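Local coordinates for protein methyltransferase (Streptococcus mutans, PDB 2B78) that is of unknown function but binds S-adenosyl-L-homocysteine and is probably a methyltransferase dependent on S-adenosylmethionine, perhaps acting on RNA, at residues 48-53 against 123-128; 17-22 against 367-372; 60-65 against 105-110; 76-81 against 98-103. All coordinates share one frame; numbering follows the deposited sequence.

Contact 1 (48-53 against 123-128)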
loop_
_atom_site.group_PDB
_atom_site.type_symbol
_atom_site.label_atom_id
_atom_site.label_comp_id
_atom_site.label_asym_id
_atom_site.label_seq_id
_atom_site.Cartn_x
_atom_site.Cartn_y
_atom_site.Cartn_z
ATOM N N THR A 48 -2.413 -9.092 26.149
ATOM C CA THR A 48 -3.632 -8.304 26.012
ATOM C C THR A 48 -3.892 -8.149 24.524
ATOM O O THR A 48 -2.957 -7.934 23.758
ATOM C CB THR A 48 -3.448 -6.907 26.656
ATOM O OG1 THR A 48 -3.164 -7.063 28.053
ATOM C CG2 THR A 48 -4.708 -6.055 26.488
ATOM N N ALA A 49 -5.148 -8.267 24.107
ATOM C CA ALA A 49 -5.481 -8.139 22.694
ATOM C C ALA A 49 -6.878 -7.570 22.508
ATOM O O ALA A 49 -7.624 -7.415 23.473
ATOM C CB ALA A 49 -5.389 -9.507 22.020
ATOM N N TYR A 50 -7.228 -7.245 21.267
ATOM C CA TYR A 50 -8.568 -6.751 20.994
ATOM C C TYR A 50 -9.129 -7.516 19.806
ATOM O O TYR A 50 -8.395 -7.910 18.895
ATOM C CB TYR A 50 -8.582 -5.226 20.753
ATOM C CG TYR A 50 -8.171 -4.721 19.378
ATOM C CD1 TYR A 50 -8.991 -4.902 18.264
ATOM C CD2 TYR A 50 -6.983 -4.008 19.207
ATOM C CE1 TYR A 50 -8.640 -4.382 17.011
ATOM C CE2 TYR A 50 -6.622 -3.478 17.957
ATOM C CZ TYR A 50 -7.455 -3.669 16.868
ATOM O OH TYR A 50 -7.120 -3.138 15.641
ATOM N N LEU A 51 -10.435 -7.753 19.839
ATOM C CA LEU A 51 -11.101 -8.475 18.773
ATOM C C LEU A 51 -11.920 -7.539 17.904
ATOM O O LEU A 51 -12.580 -6.635 18.402
ATOM C CB LEU A 51 -12.026 -9.552 19.349
ATOM C CG LEU A 51 -11.407 -10.632 20.237
ATOM C CD1 LEU A 51 -12.496 -11.596 20.691
ATOM C CD2 LEU A 51 -10.323 -11.373 19.468
ATOM N N SER A 52 -11.861 -7.771 16.600
ATOM C CA SER A 52 -12.621 -7.002 15.631
ATOM C C SER A 52 -12.310 -7.620 14.286
ATOM O O SER A 52 -11.160 -7.952 13.997
ATOM C CB SER A 52 -12.217 -5.525 15.649
ATOM O OG SER A 52 -13.109 -4.755 14.855
ATOM N N LYS A 53 -13.335 -7.794 13.464
ATOM C CA LYS A 53 -13.134 -8.397 12.161
ATOM C C LYS A 53 -12.390 -7.475 11.211
ATOM O O LYS A 53 -12.741 -6.301 11.053
ATOM C CB LYS A 53 -14.483 -8.813 11.567
ATOM C CG LYS A 53 -14.938 -10.190 12.047
ATOM C CD LYS A 53 -16.373 -10.508 11.638
ATOM C CE LYS A 53 -17.379 -9.938 12.635
ATOM N NZ LYS A 53 -18.781 -10.341 12.306
ATOM N N TRP A 123 -8.912 3.805 9.422
ATOM C CA TRP A 123 -9.431 2.835 10.382
ATOM C C TRP A 123 -9.829 1.546 9.651
ATOM O O TRP A 123 -10.739 1.553 8.817
ATOM C CB TRP A 123 -10.650 3.424 11.101
ATOM C CG TRP A 123 -10.444 4.831 11.594
ATOM C CD1 TRP A 123 -11.062 5.957 11.129
ATOM C CD2 TRP A 123 -9.532 5.267 12.613
ATOM N NE1 TRP A 123 -10.591 7.065 11.792
ATOM C CE2 TRP A 123 -9.654 6.671 12.710
ATOM C CE3 TRP A 123 -8.627 4.606 13.456
ATOM C CZ2 TRP A 123 -8.898 7.431 13.610
ATOM C CZ3 TRP A 123 -7.876 5.362 14.352
ATOM C CH2 TRP A 123 -8.019 6.759 14.423
ATOM N N TYR A 124 -9.167 0.439 9.991
ATOM C CA TYR A 124 -9.425 -0.843 9.340
ATOM C C TYR A 124 -10.458 -1.752 10.000
ATOM O O TYR A 124 -10.796 -2.803 9.452
ATOM C CB TYR A 124 -8.108 -1.614 9.165
ATOM C CG TYR A 124 -7.167 -0.971 8.178
ATOM C CD1 TYR A 124 -6.604 0.276 8.437
ATOM C CD2 TYR A 124 -6.843 -1.604 6.976
ATOM C CE1 TYR A 124 -5.742 0.882 7.528
ATOM C CE2 TYR A 124 -5.976 -1.002 6.054
ATOM C CZ TYR A 124 -5.433 0.240 6.343
ATOM O OH TYR A 124 -4.577 0.846 5.453
ATOM N N ASN A 125 -10.956 -1.368 11.171
ATOM C CA ASN A 125 -11.965 -2.179 11.837
ATOM C C ASN A 125 -12.840 -1.326 12.755
ATOM O O ASN A 125 -12.451 -0.227 13.155
ATOM C CB ASN A 125 -11.310 -3.344 12.598
ATOM C CG ASN A 125 -10.401 -2.889 13.721
ATOM O OD1 ASN A 125 -10.859 -2.351 14.730
ATOM N ND2 ASN A 125 -9.094 -3.118 13.558
ATOM N N SER A 126 -14.030 -1.825 13.078
ATOM C CA SER A 126 -14.952 -1.066 13.916
ATOM C C SER A 126 -14.451 -0.781 15.326
ATOM O O SER A 126 -14.808 0.243 15.922
ATOM C CB SER A 126 -16.306 -1.774 13.993
ATOM O OG SER A 126 -16.174 -3.090 14.493
ATOM N N PHE A 127 -13.635 -1.672 15.880
ATOM C CA PHE A 127 -13.141 -1.433 17.229
ATOM C C PHE A 127 -12.274 -0.184 17.349
ATOM O O PHE A 127 -12.535 0.678 18.198
ATOM C CB PHE A 127 -12.353 -2.622 17.757
ATOM C CG PHE A 127 -11.877 -2.431 19.168
ATOM C CD1 PHE A 127 -12.779 -2.457 20.228
ATOM C CD2 PHE A 127 -10.538 -2.169 19.432
ATOM C CE1 PHE A 127 -12.357 -2.223 21.536
ATOM C CE2 PHE A 127 -10.101 -1.935 20.733
ATOM C CZ PHE A 127 -11.015 -1.960 21.788
ATOM N N VAL A 128 -11.232 -0.076 16.530
ATOM C CA VAL A 128 -10.383 1.107 16.619
ATOM C C VAL A 128 -11.200 2.345 16.295
ATOM O O VAL A 128 -10.962 3.422 16.841
ATOM C CB VAL A 128 -9.171 1.042 15.671
ATOM C CG1 VAL A 128 -8.241 -0.082 16.094
ATOM C CG2 VAL A 128 -9.636 0.851 14.242
HETATM O O HOH W 1 -14.735 -4.506 11.805
#
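Y50 and S52, two positions apart on strand 45-54 of the PUA-like domain, both reach the start of helix 126-130, where N125 serves as N-cap. Hydrogen bonds come first. The N125 amide works at both ends: OD1 caps the helix by accepting from V128 N (2.9 Å, 171°), while ND2 donates to Y50 OH at 2.9 Å, with the hydroxyl lying close to the amide plane. CG of N125 sits between its own backbone N and carbonyl carbon (chi1 63°), which turns the amide back over the first turn and toward the tyrosine. ND2 also bonds Q54 OE1, so bonds at both ends of the amide fix its rotation; Y50 OH finds its stronger partner in G108 O. S52 OG takes F127 N at 3.3 Å, although its stronger partner is N33. A water donates to K53 O (2.8 Å) and accepts from S126 N (3.1 Å), extending the polar join along the strand.

The ring contact is an offset stack of Y50 and F127, centroids 4.8 Å apart and planes at 28°. F127 CD2 lies over one face of the tyrosine, toward the rim, while ND2 of N125 comes in at the ring's edge. Smaller contacts flank the stack: the methyl V128 CG1 lies 3.3 Å from Y50 OH, and F127 CB meets S52 CB at 3.6 Å.

Contact 2 (17-22 against 367-372)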
loop_
_atom_site.group_PDB
_atom_site.type_symbol
_atom_site.label_atom_id
_atom_site.label_comp_id
_atom_site.label_asym_id
_atom_site.label_seq_id
_atom_site.Cartn_x
_atom_site.Cartn_y
_atom_site.Cartn_z
ATOM N N GLY A 17 5.895 -13.573 18.263
ATOM C CA GLY A 17 5.799 -12.156 17.956
ATOM C C GLY A 17 4.794 -11.798 16.876
ATOM O O GLY A 17 4.789 -10.672 16.376
ATOM N N VAL A 18 3.938 -12.741 16.500
ATOM C CA VAL A 18 2.936 -12.455 15.479
ATOM C C VAL A 18 1.806 -11.730 16.201
ATOM O O VAL A 18 1.260 -12.239 17.182
ATOM C CB VAL A 18 2.415 -13.755 14.825
ATOM C CG1 VAL A 18 1.336 -13.440 13.807
ATOM C CG2 VAL A 18 3.570 -14.479 14.141
ATOM N N GLN A 19 1.473 -10.533 15.731
ATOM C CA GLN A 19 0.435 -9.735 16.365
ATOM C C GLN A 19 -0.943 -9.978 15.791
ATOM O O GLN A 19 -1.949 -9.811 16.483
ATOM C CB GLN A 19 0.774 -8.252 16.248
ATOM C CG GLN A 19 1.914 -7.797 17.148
ATOM C CD GLN A 19 2.374 -6.391 16.816
ATOM O OE1 GLN A 19 1.555 -5.499 16.575
ATOM N NE2 GLN A 19 3.686 -6.180 16.813
ATOM N N LEU A 20 -0.985 -10.355 14.518
ATOM C CA LEU A 20 -2.247 -10.619 13.836
ATOM C C LEU A 20 -2.903 -11.914 14.326
ATOM O O LEU A 20 -2.260 -12.962 14.376
ATOM C CB LEU A 20 -2.007 -10.715 12.332
ATOM C CG LEU A 20 -3.173 -11.239 11.499
ATOM C CD1 LEU A 20 -4.362 -10.306 11.644
ATOM C CD2 LEU A 20 -2.741 -11.351 10.043
ATOM N N LEU A 21 -4.182 -11.830 14.684
ATOM C CA LEU A 21 -4.930 -12.995 15.148
ATOM C C LEU A 21 -5.686 -13.522 13.933
ATOM O O LEU A 21 -6.678 -12.928 13.502
ATOM C CB LEU A 21 -5.915 -12.587 16.250
ATOM C CG LEU A 21 -5.289 -11.857 17.441
ATOM C CD1 LEU A 21 -6.374 -11.444 18.411
ATOM C CD2 LEU A 21 -4.272 -12.753 18.127
ATOM N N SER A 22 -5.211 -14.629 13.372
ATOM C CA SER A 22 -5.848 -15.196 12.186
ATOM C C SER A 22 -7.131 -15.950 12.484
ATOM O O SER A 22 -7.213 -16.711 13.444
ATOM C CB SER A 22 -4.873 -16.117 11.440
ATOM O OG SER A 22 -3.889 -15.359 10.759
ATOM N N ALA A 367 6.250 0.287 7.813
ATOM C CA ALA A 367 6.858 -0.685 8.717
ATOM C C ALA A 367 6.208 -2.052 8.718
ATOM O O ALA A 367 4.986 -2.194 8.812
ATOM C CB ALA A 367 6.897 -0.127 10.151
ATOM N N VAL A 368 7.041 -3.076 8.610
ATOM C CA VAL A 368 6.535 -4.433 8.626
ATOM C C VAL A 368 6.873 -5.061 9.969
ATOM O O VAL A 368 7.816 -4.647 10.642
ATOM C CB VAL A 368 7.181 -5.280 7.513
ATOM C CG1 VAL A 368 6.788 -4.738 6.144
ATOM C CG2 VAL A 368 8.693 -5.269 7.673
ATOM N N ASN A 369 6.080 -6.045 10.370
ATOM C CA ASN A 369 6.350 -6.761 11.602
ATOM C C ASN A 369 7.358 -7.814 11.132
ATOM O O ASN A 369 7.014 -8.684 10.329
ATOM C CB ASN A 369 5.065 -7.415 12.122
ATOM C CG ASN A 369 5.298 -8.252 13.356
ATOM O OD1 ASN A 369 6.433 -8.396 13.820
ATOM N ND2 ASN A 369 4.224 -8.820 13.896
ATOM N N VAL A 370 8.599 -7.721 11.609
ATOM C CA VAL A 370 9.646 -8.654 11.188
ATOM C C VAL A 370 9.358 -10.105 11.548
ATOM O O VAL A 370 9.893 -11.027 10.920
ATOM C CB VAL A 370 11.031 -8.257 11.765
ATOM C CG1 VAL A 370 11.611 -7.084 10.970
ATOM C CG2 VAL A 370 10.894 -7.874 13.227
ATOM N N GLN A 371 8.518 -10.302 12.559
ATOM C CA GLN A 371 8.138 -11.639 12.998
ATOM C C GLN A 371 6.973 -12.155 12.165
ATOM O O GLN A 371 6.515 -13.277 12.356
ATOM C CB GLN A 371 7.740 -11.624 14.478
ATOM C CG GLN A 371 8.905 -11.479 15.443
ATOM C CD GLN A 371 9.675 -10.188 15.255
ATOM O OE1 GLN A 371 9.150 -9.095 15.485
ATOM N NE2 GLN A 371 10.931 -10.305 14.832
ATOM N N ASP A 372 6.491 -11.333 11.240
ATOM C CA ASP A 372 5.371 -11.729 10.391
ATOM C C ASP A 372 5.559 -11.170 8.987
ATOM O O ASP A 372 5.022 -10.117 8.647
ATOM C CB ASP A 372 4.061 -11.217 10.992
ATOM C CG ASP A 372 2.847 -11.751 10.271
ATOM O OD1 ASP A 372 3.032 -12.485 9.277
ATOM O OD2 ASP A 372 1.713 -11.437 10.695
HETATM O O HOH W 2 1.477 -9.829 12.959
#
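ND2 of N369 is shared by two partners, donating to the carbonyl oxygen G17 O at 3.1 Å and to a water at the same distance. The bond to G17 is nearly straight (172°); the oxygen lies in the plane of the amide, and ND2 in turn approaches in the carbonyl plane of G17. With CG of N369 anti to its backbone N (chi1 176°), the amide extends toward 17-22, while OD1 accepts from Q371 N in an Asx turn. A type I turn from N369 to D372 carries both residues.

The shared water ties the loop to the strand: it accepts from L20 N (3.0 Å) and donates to D372 OD2 (2.8 Å). That carboxylate oxygen also lies against V18 CG1, 3.7 Å away, and the other one, OD1, bonds S374. V18 CG2 rests near Q371 O. G17 itself, at positive phi, belongs to a Schellman motif, and Q371 CB packs 3.6 Å from G17 O.

The loop between strands 355-360 and 379-384 of the methyltransferase part thus meets the PUA-like domain where helix 8-16 ends and edge strand 20-22 begins, beside strand 57-63.

Contact 3 (60-65 against 105-110)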
loop_
_atom_site.group_PDB
_atom_site.type_symbol
_atom_site.label_atom_id
_atom_site.label_comp_id
_atom_site.label_asym_id
_atom_site.label_seq_id
_atom_site.Cartn_x
_atom_site.Cartn_y
_atom_site.Cartn_z
ATOM N N TRP A 60 -6.065 -8.352 17.013
ATOM C CA TRP A 60 -4.631 -8.090 17.105
ATOM C C TRP A 60 -4.126 -8.157 18.533
ATOM O O TRP A 60 -4.811 -7.730 19.464
ATOM C CB TRP A 60 -4.296 -6.684 16.597
ATOM C CG TRP A 60 -4.603 -6.435 15.181
ATOM C CD1 TRP A 60 -5.772 -5.941 14.657
ATOM C CD2 TRP A 60 -3.724 -6.647 14.074
ATOM N NE1 TRP A 60 -5.666 -5.834 13.292
ATOM C CE2 TRP A 60 -4.421 -6.260 12.908
ATOM C CE3 TRP A 60 -2.416 -7.127 13.953
ATOM C CZ2 TRP A 60 -3.845 -6.337 11.634
ATOM C CZ3 TRP A 60 -1.848 -7.206 12.689
ATOM C CH2 TRP A 60 -2.564 -6.812 11.547
ATOM N N LEU A 61 -2.913 -8.667 18.700
ATOM C CA LEU A 61 -2.299 -8.712 20.015
ATOM C C LEU A 61 -1.841 -7.280 20.263
ATOM O O LEU A 61 -1.235 -6.663 19.387
ATOM C CB LEU A 61 -1.078 -9.631 20.014
ATOM C CG LEU A 61 -0.181 -9.537 21.255
ATOM C CD1 LEU A 61 -0.895 -10.132 22.466
ATOM C CD2 LEU A 61 1.127 -10.266 20.992
ATOM N N ILE A 62 -2.135 -6.748 21.444
ATOM C CA ILE A 62 -1.730 -5.390 21.786
ATOM C C ILE A 62 -0.391 -5.417 22.510
ATOM O O ILE A 62 0.514 -4.639 22.211
ATOM C CB ILE A 62 -2.763 -4.712 22.707
ATOM C CG1 ILE A 62 -4.081 -4.513 21.952
ATOM C CG2 ILE A 62 -2.215 -3.386 23.213
ATOM C CD1 ILE A 62 -5.181 -3.899 22.791
ATOM N N SER A 63 -0.273 -6.322 23.471
ATOM C CA SER A 63 0.952 -6.446 24.247
ATOM C C SER A 63 0.978 -7.791 24.961
ATOM O O SER A 63 -0.063 -8.397 25.185
ATOM C CB SER A 63 1.028 -5.319 25.277
ATOM O OG SER A 63 2.088 -5.545 26.191
ATOM N N PRO A 64 2.176 -8.289 25.296
ATOM C CA PRO A 64 2.274 -9.574 25.992
ATOM C C PRO A 64 2.057 -9.389 27.494
ATOM O O PRO A 64 2.109 -10.348 28.269
ATOM C CB PRO A 64 3.688 -10.037 25.654
ATOM C CG PRO A 64 4.435 -8.748 25.571
ATOM C CD PRO A 64 3.492 -7.872 24.783
ATOM N N LYS A 65 1.806 -8.143 27.890
ATOM C CA LYS A 65 1.573 -7.812 29.288
ATOM C C LYS A 65 0.148 -7.334 29.501
ATOM O O LYS A 65 -0.605 -7.128 28.545
ATOM C CB LYS A 65 2.534 -6.708 29.748
ATOM C CG LYS A 65 4.003 -7.077 29.663
ATOM C CD LYS A 65 4.875 -6.018 30.314
ATOM C CE LYS A 65 6.343 -6.416 30.265
ATOM N NZ LYS A 65 7.219 -5.363 30.846
ATOM N N ASP A 105 4.081 -1.037 13.640
ATOM C CA ASP A 105 4.343 -0.087 14.717
ATOM C C ASP A 105 3.632 -0.492 15.997
ATOM O O ASP A 105 3.311 0.343 16.855
ATOM C CB ASP A 105 3.943 1.319 14.296
ATOM C CG ASP A 105 4.854 1.870 13.225
ATOM O OD1 ASP A 105 6.027 2.182 13.548
ATOM O OD2 ASP A 105 4.401 1.968 12.061
ATOM N N SER A 106 3.388 -1.794 16.102
ATOM C CA SER A 106 2.765 -2.421 17.266
ATOM C C SER A 106 1.311 -2.152 17.604
ATOM O O SER A 106 0.909 -2.263 18.760
ATOM C CB SER A 106 3.631 -2.192 18.512
ATOM O OG SER A 106 4.828 -2.961 18.418
ATOM N N PHE A 107 0.513 -1.787 16.615
ATOM C CA PHE A 107 -0.905 -1.614 16.873
ATOM C C PHE A 107 -1.664 -1.802 15.580
ATOM O O PHE A 107 -1.888 -0.849 14.837
ATOM C CB PHE A 107 -1.233 -0.246 17.469
ATOM C CG PHE A 107 -2.574 -0.212 18.149
ATOM C CD1 PHE A 107 -2.741 -0.795 19.402
ATOM C CD2 PHE A 107 -3.685 0.326 17.505
ATOM C CE1 PHE A 107 -3.999 -0.848 20.004
ATOM C CE2 PHE A 107 -4.947 0.277 18.097
ATOM C CZ PHE A 107 -5.102 -0.311 19.347
ATOM N N GLY A 108 -2.053 -3.041 15.303
ATOM C CA GLY A 108 -2.784 -3.317 14.080
ATOM C C GLY A 108 -4.134 -2.629 14.028
ATOM O O GLY A 108 -4.696 -2.279 15.065
ATOM N N GLY A 109 -4.646 -2.416 12.816
ATOM C CA GLY A 109 -5.942 -1.777 12.659
ATOM C C GLY A 109 -5.892 -0.293 12.330
ATOM O O GLY A 109 -6.895 0.298 11.922
ATOM N N VAL A 110 -4.717 0.307 12.488
ATOM C CA VAL A 110 -4.564 1.737 12.236
ATOM C C VAL A 110 -3.337 2.110 11.423
ATOM O O VAL A 110 -2.243 1.597 11.670
ATOM C CB VAL A 110 -4.467 2.514 13.573
ATOM C CG1 VAL A 110 -4.293 4.004 13.299
ATOM C CG2 VAL A 110 -5.702 2.255 14.429
HETATM O O HOH W 3 -1.197 -5.225 16.936
HETATM O O HOH W 4 1.781 -2.204 21.438
#
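With CG anti to its carbonyl carbon (chi1 -63°), W60 lays its indole flat against G108, and F107, whose CG is anti to its own backbone N, brings its ring round beside I62. The motif on the far side is a type II beta turn from F107 to V110, which ends the loop leading from strand 96-101 into strand 110-115, while W60 and I62 belong to strand 57-63 of the PUA-like domain.

G108 CA makes a CH-pi contact with the five-membered ring of W60, 3.6 Å from its centroid and 15° off the ring normal, so the hydrogen-bearing carbon sits over the face. G109 N follows over the same indole, nearer its rim, 3.6 Å from W60 NE1. G108, with only hydrogens on CA, lets the backbone come down onto the indole, and G109 takes the positive phi of the type II turn. The indole N-H bonds Q54, and G109 N bonds Q102, so both nitrogens have partners of their own. The side chains of I62 and F107 run alongside each other in a common direction, with I62 CG1 4.2 Å from F107 CE1.

No direct hydrogen bond crosses; two waters bridge the backbones instead. One donates to L61 O (2.8 Å) and accepts from G108 N (2.9 Å). The other donates twice, to I62 O at 2.9 Å and to S106 O at 2.8 Å.

Contact 4 (76-81 against 98-103)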
loop_
_atom_site.group_PDB
_atom_site.type_symbol
_atom_site.label_atom_id
_atom_site.label_comp_id
_atom_site.label_asym_id
_atom_site.label_seq_id
_atom_site.Cartn_x
_atom_site.Cartn_y
_atom_site.Cartn_z
ATOM N N LYS A 76 2.505 6.775 24.003
ATOM C CA LYS A 76 3.733 5.984 24.017
ATOM C C LYS A 76 3.962 5.351 22.646
ATOM O O LYS A 76 5.068 5.391 22.112
ATOM C CB LYS A 76 3.644 4.867 25.061
ATOM C CG LYS A 76 3.427 5.338 26.500
ATOM C CD LYS A 76 4.662 6.028 27.058
ATOM C CE LYS A 76 4.503 6.311 28.548
ATOM N NZ LYS A 76 5.691 7.018 29.105
ATOM N N LEU A 77 2.916 4.754 22.084
ATOM C CA LEU A 77 3.032 4.120 20.773
ATOM C C LEU A 77 3.456 5.105 19.691
ATOM O O LEU A 77 4.321 4.796 18.868
ATOM C CB LEU A 77 1.710 3.465 20.365
ATOM C CG LEU A 77 1.380 2.116 21.008
ATOM C CD1 LEU A 77 0.055 1.610 20.477
ATOM C CD2 LEU A 77 2.501 1.109 20.698
ATOM N N PHE A 78 2.848 6.287 19.677
ATOM C CA PHE A 78 3.197 7.271 18.658
ATOM C C PHE A 78 4.572 7.892 18.880
ATOM O O PHE A 78 5.236 8.277 17.922
ATOM C CB PHE A 78 2.113 8.353 18.563
ATOM C CG PHE A 78 0.780 7.834 18.083
ATOM C CD1 PHE A 78 0.711 6.936 17.016
ATOM C CD2 PHE A 78 -0.406 8.241 18.690
ATOM C CE1 PHE A 78 -0.516 6.448 16.566
ATOM C CE2 PHE A 78 -1.643 7.761 18.249
ATOM C CZ PHE A 78 -1.698 6.865 17.187
ATOM N N GLN A 79 5.008 7.990 20.133
ATOM C CA GLN A 79 6.333 8.548 20.411
ATOM C C GLN A 79 7.384 7.620 19.817
ATOM O O GLN A 79 8.394 8.073 19.280
ATOM C CB GLN A 79 6.570 8.686 21.923
ATOM C CG GLN A 79 5.888 9.875 22.592
ATOM C CD GLN A 79 6.037 9.857 24.119
ATOM O OE1 GLN A 79 5.904 10.889 24.782
ATOM N NE2 GLN A 79 6.301 8.679 24.676
ATOM N N TRP A 80 7.139 6.316 19.900
ATOM C CA TRP A 80 8.081 5.338 19.362
ATOM C C TRP A 80 8.079 5.355 17.831
ATOM O O TRP A 80 9.132 5.311 17.196
ATOM C CB TRP A 80 7.734 3.919 19.844
ATOM C CG TRP A 80 8.144 3.586 21.250
ATOM C CD1 TRP A 80 7.327 3.483 22.342
ATOM C CD2 TRP A 80 9.471 3.275 21.710
ATOM N NE1 TRP A 80 8.062 3.127 23.453
ATOM C CE2 TRP A 80 9.378 2.997 23.095
ATOM C CE3 TRP A 80 10.726 3.210 21.089
ATOM C CZ2 TRP A 80 10.495 2.649 23.868
ATOM C CZ3 TRP A 80 11.841 2.865 21.860
ATOM C CH2 TRP A 80 11.714 2.592 23.235
ATOM N N SER A 81 6.894 5.407 17.235
ATOM C CA SER A 81 6.797 5.415 15.780
ATOM C C SER A 81 7.439 6.678 15.214
ATOM O O SER A 81 8.056 6.653 14.145
ATOM C CB SER A 81 5.331 5.307 15.343
ATOM O OG SER A 81 4.562 6.402 15.812
ATOM N N ARG A 98 4.443 7.412 5.206
ATOM C CA ARG A 98 3.632 6.825 6.271
ATOM C C ARG A 98 4.207 7.005 7.679
ATOM O O ARG A 98 5.375 6.707 7.923
ATOM C CB ARG A 98 3.388 5.341 5.992
ATOM C CG ARG A 98 2.642 4.616 7.113
ATOM C CD ARG A 98 1.814 3.460 6.581
ATOM N NE ARG A 98 0.711 3.935 5.752
ATOM C CZ ARG A 98 -0.239 3.155 5.247
ATOM N NH1 ARG A 98 -0.234 1.851 5.483
ATOM N NH2 ARG A 98 -1.196 3.688 4.501
ATOM N N LEU A 99 3.364 7.473 8.600
ATOM C CA LEU A 99 3.767 7.702 9.993
ATOM C C LEU A 99 3.528 6.503 10.912
ATOM O O LEU A 99 4.256 6.306 11.894
ATOM C CB LEU A 99 3.017 8.918 10.558
ATOM C CG LEU A 99 3.224 10.275 9.877
ATOM C CD1 LEU A 99 2.382 11.339 10.592
ATOM C CD2 LEU A 99 4.702 10.668 9.913
ATOM N N PHE A 100 2.517 5.696 10.596
ATOM C CA PHE A 100 2.170 4.542 11.428
ATOM C C PHE A 100 1.588 3.460 10.533
ATOM O O PHE A 100 0.697 3.731 9.730
ATOM C CB PHE A 100 1.134 4.965 12.475
ATOM C CG PHE A 100 1.079 4.065 13.680
ATOM C CD1 PHE A 100 1.916 4.286 14.768
ATOM C CD2 PHE A 100 0.194 2.989 13.723
ATOM C CE1 PHE A 100 1.874 3.449 15.884
ATOM C CE2 PHE A 100 0.148 2.148 14.829
ATOM C CZ PHE A 100 0.990 2.380 15.911
ATOM N N ASN A 101 2.080 2.232 10.667
ATOM C CA ASN A 101 1.594 1.148 9.819
ATOM C C ASN A 101 1.198 -0.115 10.558
ATOM O O ASN A 101 1.951 -1.088 10.599
ATOM C CB ASN A 101 2.646 0.807 8.760
ATOM C CG ASN A 101 2.109 -0.110 7.672
ATOM O OD1 ASN A 101 1.004 0.097 7.142
ATOM N ND2 ASN A 101 2.897 -1.122 7.318
ATOM N N GLN A 102 0.007 -0.091 11.142
ATOM C CA GLN A 102 -0.539 -1.236 11.862
ATOM C C GLN A 102 0.432 -2.002 12.777
ATOM O O GLN A 102 1.031 -1.409 13.672
ATOM C CB GLN A 102 -1.188 -2.178 10.851
ATOM C CG GLN A 102 -2.250 -1.484 10.003
ATOM C CD GLN A 102 -3.280 -2.453 9.458
ATOM O OE1 GLN A 102 -3.973 -3.118 10.214
ATOM N NE2 GLN A 102 -3.384 -2.535 8.141
ATOM N N ASP A 103 0.587 -3.311 12.565
ATOM C CA ASP A 103 1.473 -4.084 13.430
ATOM C C ASP A 103 2.952 -3.760 13.264
ATOM O O ASP A 103 3.774 -4.134 14.107
ATOM C CB ASP A 103 1.204 -5.601 13.278
ATOM C CG ASP A 103 1.307 -6.098 11.847
ATOM O OD1 ASP A 103 1.128 -5.296 10.901
ATOM O OD2 ASP A 103 1.544 -7.320 11.674
HETATM O O HOH W 5 4.615 8.230 13.794
#
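F78 drives the edge of its ring into the face of F100, a T-shaped pair with centroids 5.2 Å apart and planes at 77°. CD1 and CE1 of F78 do the touching, the former 3.7 Å from F100 CD1, and CE1 stands over the F100 face toward its rim. At the edge of the same ring, in its plane, F100 CD1 meets S81 OG at 3.5 Å, and L77 O also lies near this edge. L77 CB makes a looser contact with F100 CE1. CG of F100 is anti to its backbone N (chi1 -158°), which swings the ring away from its strand and onto helix 71-83.

The strand brings F100 there by way of a classic beta bulge: L99 and F100 both face I112 of strand 110-115, and the chain turns a corner at L99. The helix is linked to this bulge by a water that donates to S81 OG and to L99 O, 2.7 Å from each. S81 OG in turn gives its own hydrogen to F78 O (2.9 Å), one helical turn back, which fixes the hydroxyl so that it can receive the water.

Further out, helix 132-142 covers F78 through I135, F139 and V142, with F139 again edge-to-face. Behind the strand, R98 NH1 holds N101 OD1 at 2.7 Å, while R98 NE is salt-bridged to D113.

Contact 3 is the hub: its centre lies about 9 Å from that of contact 2, 10 Å from contact 1 and 11 Å from contact 4, while the other three are 14 to 16 Å apart. Contacts 1, 2 and 3 share the sheet of the PUA-like domain, on the adjacent strands 45-54, 57-63 and 20-22. Contact 4 lies on edge strand 96-101 of the next sheet, and its Q102 bonds G109. Along the chain the pairings are concentric, 4 within 3 within 1 within 2. Contacts 1 and 3 join the PUA-like domain to the middle part, contact 2 joins it to a methyltransferase loop, and contact 4 packs helix 71-83 on the middle sheet, all away from the S-adenosyl-L-homocysteine residues.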